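Local coordinates for protein enolase from the environmental genome shotgun sequencing of the Sargasso Sea (PDB 2QGY) that is of unknown function but, as a magnesium-binding member of the enolase superfamily, probably abstracts a proton next to a carboxylate in its substrate, at residues 10-23 against 33-45. Sequence-based numbering, arbitrary orientation.
Sequences IGKLSRLKIWITDN and TKKFIIIKITTED
Trp19 lies alongside Lys40, both side chains pointing the same way. The indole turns an edge to the neighbouring strand: Trp19 CZ3 is 4.0 Å from Lys40 CB, and Ile38 O lies in the ring plane. Lys17 CG of its own strand rests on one indole face, toward the rim. The indole NE1 bonds Ser370 OG, and Lys40 NZ forms salt bridges to Glu48 and Glu366. On the other face of the sheet, Ile18 sits beside both Ile37 and Ile39, with its CG1 3.9 Å from Ile39 CG2. Leu16 crosses Ile41 at a slant there, and at the bulged end Leu13 does so too. Phe71 and Ala64 of helix 60-74 pack on this aliphatic face.

Strands 13-21 and 37-43 are the antiparallel central pair of the four-stranded sheet in the enolase-superfamily N-terminal domain. A classic beta bulge interrupts their register where Ser14 N and Arg15 N both donate to Thr42 O. The bond from Ser14 N to Thr42 O is 2.8 Å, with the donor in the carbonyl plane of Thr42.

At the other end, Thr21 OG1 replaces a backbone acceptor. With chi1 at 61°, Thr21 OG1 sits between the backbone N and the carbonyl carbon and accepts from Phe36 N at 2.8 Å. Water 3 accepts from the same hydroxyl and from Thr33 OG1, which is also hydrogen-bonded to His24 N, and donates to Asp22 O and Lys34 O. The Asn23 amide is held at both ends. Asn23 ND2 donates to Thr33 O at 2.9 Å, almost in the amide plane, while Asn23 OD1 accepts from Lys35 NZ at 2.8 Å. The Lys35 chain reaches it by running over Thr21 O, which is buried without a hydrogen-bond partner; Lys35 CB is 3.1 Å from that oxygen.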
# COMPACT_ATOMS: atom_id res chain seq x y z
N ILE A 10 13.00 -25.45 -4.71
CA ILE A 10 11.61 -25.78 -4.97
C ILE A 10 11.43 -26.17 -6.43
O ILE A 10 10.62 -27.05 -6.74
CB ILE A 10 10.67 -24.57 -4.58
CG1 ILE A 10 10.59 -24.42 -3.06
CG2 ILE A 10 9.27 -24.70 -5.20
CD1 ILE A 10 9.96 -23.10 -2.59
N GLY A 11 12.16 -25.51 -7.33
CA GLY A 11 12.06 -25.78 -8.76
C GLY A 11 11.02 -24.92 -9.45
O GLY A 11 10.60 -23.90 -8.90
N LYS A 12 10.60 -25.32 -10.66
CA LYS A 12 9.58 -24.60 -11.41
C LYS A 12 8.18 -24.85 -10.82
O LYS A 12 7.93 -25.90 -10.25
CB LYS A 12 9.59 -25.00 -12.89
CG LYS A 12 10.80 -24.51 -13.70
CD LYS A 12 10.45 -24.42 -15.19
CE LYS A 12 11.56 -24.97 -16.08
NZ LYS A 12 12.43 -23.93 -16.69
N LEU A 13 7.29 -23.88 -10.95
CA LEU A 13 5.92 -24.03 -10.49
C LEU A 13 5.07 -24.41 -11.66
O LEU A 13 5.29 -23.92 -12.77
CB LEU A 13 5.39 -22.73 -9.86
CG LEU A 13 6.21 -22.10 -8.75
CD1 LEU A 13 5.52 -20.86 -8.22
CD2 LEU A 13 6.46 -23.10 -7.58
N SER A 14 4.09 -25.28 -11.44
CA SER A 14 3.25 -25.70 -12.56
C SER A 14 1.81 -25.19 -12.51
O SER A 14 1.21 -24.93 -13.56
CB SER A 14 3.31 -27.21 -12.81
OG SER A 14 2.85 -27.95 -11.69
N ARG A 15 1.27 -25.02 -11.30
CA ARG A 15 -0.15 -24.73 -11.20
C ARG A 15 -0.47 -23.77 -10.07
O ARG A 15 0.19 -23.79 -9.04
CB ARG A 15 -0.93 -26.03 -11.02
CG ARG A 15 -2.37 -25.96 -11.46
CD ARG A 15 -2.98 -27.38 -11.53
NE ARG A 15 -2.40 -28.18 -12.61
CZ ARG A 15 -3.03 -28.51 -13.74
NH1 ARG A 15 -4.29 -28.13 -13.94
NH2 ARG A 15 -2.40 -29.24 -14.66
N LEU A 16 -1.46 -22.91 -10.31
CA LEU A 16 -2.02 -22.03 -9.28
C LEU A 16 -3.52 -22.22 -9.23
O LEU A 16 -4.18 -22.20 -10.26
CB LEU A 16 -1.67 -20.56 -9.55
CG LEU A 16 -2.29 -19.46 -8.64
CD1 LEU A 16 -1.75 -19.52 -7.23
CD2 LEU A 16 -2.03 -18.07 -9.25
N LYS A 17 -4.04 -22.35 -8.01
CA LYS A 17 -5.46 -22.20 -7.76
C LYS A 17 -5.68 -21.14 -6.68
O LYS A 17 -4.95 -21.09 -5.68
CB LYS A 17 -6.02 -23.52 -7.26
CG LYS A 17 -7.56 -23.56 -7.08
CD LYS A 17 -8.34 -23.21 -8.35
CE LYS A 17 -9.86 -23.27 -8.13
NZ LYS A 17 -10.38 -24.68 -8.27
N ILE A 18 -6.71 -20.33 -6.89
CA ILE A 18 -7.11 -19.30 -5.91
C ILE A 18 -8.61 -19.45 -5.69
O ILE A 18 -9.37 -19.59 -6.67
CB ILE A 18 -6.80 -17.87 -6.43
CG1 ILE A 18 -5.33 -17.69 -6.75
CG2 ILE A 18 -7.28 -16.77 -5.36
CD1 ILE A 18 -4.98 -16.32 -7.39
N TRP A 19 -9.03 -19.40 -4.42
CA TRP A 19 -10.45 -19.29 -4.09
C TRP A 19 -10.63 -18.00 -3.34
O TRP A 19 -9.79 -17.67 -2.49
CB TRP A 19 -10.88 -20.40 -3.13
CG TRP A 19 -10.81 -21.79 -3.65
CD1 TRP A 19 -11.86 -22.52 -4.13
CD2 TRP A 19 -9.66 -22.66 -3.68
NE1 TRP A 19 -11.44 -23.78 -4.49
CE2 TRP A 19 -10.09 -23.89 -4.23
CE3 TRP A 19 -8.32 -22.51 -3.31
CZ2 TRP A 19 -9.23 -24.98 -4.41
CZ3 TRP A 19 -7.44 -23.59 -3.51
CH2 TRP A 19 -7.91 -24.81 -4.02
N ILE A 20 -11.70 -17.27 -3.65
CA ILE A 20 -12.15 -16.19 -2.77
C ILE A 20 -13.50 -16.61 -2.19
O ILE A 20 -14.48 -16.79 -2.93
CB ILE A 20 -12.32 -14.88 -3.55
CG1 ILE A 20 -10.99 -14.50 -4.23
CG2 ILE A 20 -12.93 -13.77 -2.64
CD1 ILE A 20 -11.08 -13.19 -5.05
N THR A 21 -13.55 -16.81 -0.87
CA THR A 21 -14.79 -17.29 -0.27
C THR A 21 -15.86 -16.18 -0.27
O THR A 21 -15.55 -14.99 -0.19
CB THR A 21 -14.58 -17.91 1.14
OG1 THR A 21 -14.05 -16.93 2.05
CG2 THR A 21 -13.60 -19.09 1.04
N ASP A 22 -17.13 -16.57 -0.37
CA ASP A 22 -18.21 -15.60 -0.20
C ASP A 22 -18.31 -15.28 1.28
O ASP A 22 -17.76 -15.99 2.12
CB ASP A 22 -19.55 -16.19 -0.66
CG ASP A 22 -20.53 -15.12 -1.14
OD1 ASP A 22 -20.27 -13.90 -0.96
OD2 ASP A 22 -21.55 -15.53 -1.73
N ASN A 23 -19.01 -14.20 1.62
CA ASN A 23 -19.37 -13.98 2.99
C ASN A 23 -20.36 -15.06 3.39
O ASN A 23 -21.24 -15.43 2.61
CB ASN A 23 -20.01 -12.60 3.17
CG ASN A 23 -19.12 -11.48 2.66
OD1 ASN A 23 -19.34 -10.93 1.58
ND2 ASN A 23 -18.10 -11.13 3.45
N THR A 33 -18.67 -13.77 8.07
CA THR A 33 -17.26 -13.97 7.80
C THR A 33 -16.85 -13.03 6.68
O THR A 33 -17.65 -12.72 5.80
CB THR A 33 -16.97 -15.41 7.38
OG1 THR A 33 -17.68 -15.68 6.17
CG2 THR A 33 -17.44 -16.35 8.50
N LYS A 34 -15.61 -12.53 6.72
CA LYS A 34 -15.12 -11.73 5.60
C LYS A 34 -14.85 -12.71 4.46
O LYS A 34 -14.78 -13.92 4.69
CB LYS A 34 -13.83 -10.97 5.99
CG LYS A 34 -12.76 -11.87 6.55
CD LYS A 34 -11.44 -11.16 6.99
CE LYS A 34 -10.90 -10.25 5.91
NZ LYS A 34 -9.45 -9.93 6.06
N LYS A 35 -14.67 -12.20 3.25
CA LYS A 35 -14.21 -13.02 2.13
C LYS A 35 -12.73 -13.38 2.38
O LYS A 35 -11.91 -12.50 2.74
CB LYS A 35 -14.36 -12.29 0.80
CG LYS A 35 -15.78 -11.81 0.52
CD LYS A 35 -15.93 -11.36 -0.94
CE LYS A 35 -17.37 -10.92 -1.27
NZ LYS A 35 -17.84 -9.79 -0.44
N PHE A 36 -12.37 -14.66 2.26
CA PHE A 36 -10.97 -15.08 2.41
C PHE A 36 -10.38 -15.36 1.02
O PHE A 36 -11.12 -15.68 0.10
CB PHE A 36 -10.89 -16.34 3.29
CG PHE A 36 -11.60 -16.21 4.62
CD1 PHE A 36 -11.25 -15.20 5.51
CD2 PHE A 36 -12.59 -17.11 4.99
CE1 PHE A 36 -11.87 -15.11 6.77
CE2 PHE A 36 -13.21 -17.02 6.23
CZ PHE A 36 -12.86 -16.01 7.12
N ILE A 37 -9.06 -15.24 0.90
CA ILE A 37 -8.33 -15.50 -0.33
C ILE A 37 -7.33 -16.58 0.03
O ILE A 37 -6.35 -16.32 0.71
CB ILE A 37 -7.59 -14.24 -0.82
CG1 ILE A 37 -8.59 -13.08 -1.00
CG2 ILE A 37 -6.75 -14.57 -2.09
CD1 ILE A 37 -7.91 -11.68 -1.25
N ILE A 38 -7.59 -17.78 -0.45
CA ILE A 38 -6.75 -18.93 -0.14
C ILE A 38 -6.18 -19.45 -1.46
O ILE A 38 -6.91 -19.52 -2.43
CB ILE A 38 -7.57 -19.99 0.56
CG1 ILE A 38 -8.03 -19.43 1.93
CG2 ILE A 38 -6.74 -21.25 0.75
CD1 ILE A 38 -8.92 -20.32 2.72
N ILE A 39 -4.89 -19.76 -1.49
CA ILE A 39 -4.26 -20.25 -2.73
C ILE A 39 -3.61 -21.61 -2.54
O ILE A 39 -3.22 -21.98 -1.45
CB ILE A 39 -3.23 -19.22 -3.30
CG1 ILE A 39 -1.87 -19.31 -2.58
CG2 ILE A 39 -3.78 -17.79 -3.21
CD1 ILE A 39 -0.79 -18.44 -3.25
N LYS A 40 -3.48 -22.35 -3.65
CA LYS A 40 -2.70 -23.56 -3.64
C LYS A 40 -1.80 -23.51 -4.88
O LYS A 40 -2.29 -23.30 -5.98
CB LYS A 40 -3.61 -24.80 -3.71
CG LYS A 40 -2.80 -26.06 -3.47
CD LYS A 40 -3.64 -27.35 -3.61
CE LYS A 40 -3.72 -27.84 -5.03
NZ LYS A 40 -4.54 -29.12 -5.03
N ILE A 41 -0.51 -23.70 -4.66
CA ILE A 41 0.51 -23.72 -5.71
C ILE A 41 0.99 -25.16 -5.78
O ILE A 41 1.21 -25.78 -4.74
CB ILE A 41 1.68 -22.77 -5.35
CG1 ILE A 41 1.24 -21.29 -5.52
CG2 ILE A 41 2.92 -23.09 -6.19
CD1 ILE A 41 2.33 -20.27 -5.23
N THR A 42 1.13 -25.69 -6.99
CA THR A 42 1.71 -27.03 -7.22
C THR A 42 3.02 -26.86 -7.99
O THR A 42 3.07 -26.15 -9.00
CB THR A 42 0.76 -27.94 -8.05
OG1 THR A 42 -0.55 -27.90 -7.48
CG2 THR A 42 1.28 -29.42 -8.03
N THR A 43 4.09 -27.46 -7.49
CA THR A 43 5.35 -27.38 -8.21
C THR A 43 5.37 -28.41 -9.34
O THR A 43 4.52 -29.30 -9.39
CB THR A 43 6.56 -27.66 -7.31
OG1 THR A 43 6.59 -29.05 -6.96
CG2 THR A 43 6.53 -26.79 -6.03
N GLU A 44 6.38 -28.30 -10.19
CA GLU A 44 6.61 -29.25 -11.28
C GLU A 44 6.81 -30.69 -10.76
O GLU A 44 6.45 -31.66 -11.44
CB GLU A 44 7.83 -28.79 -12.08
CG GLU A 44 7.89 -29.33 -13.47
CD GLU A 44 8.88 -28.56 -14.32
OE1 GLU A 44 10.10 -28.60 -14.01
OE2 GLU A 44 8.42 -27.93 -15.30
N ASP A 45 7.38 -30.82 -9.57
CA ASP A 45 7.57 -32.13 -8.95
C ASP A 45 6.35 -32.65 -8.18
O ASP A 45 6.39 -33.73 -7.59
CB ASP A 45 8.83 -32.12 -8.08
CG ASP A 45 10.10 -31.86 -8.89
OD1 ASP A 45 10.14 -32.22 -10.09
OD2 ASP A 45 11.07 -31.30 -8.33
O HOH W 1 9.07 -29.08 -5.61
O HOH W 2 9.44 -28.51 -8.97
O HOH W 3 -15.94 -16.22 3.98
O HOH W 4 -15.80 -9.26 3.19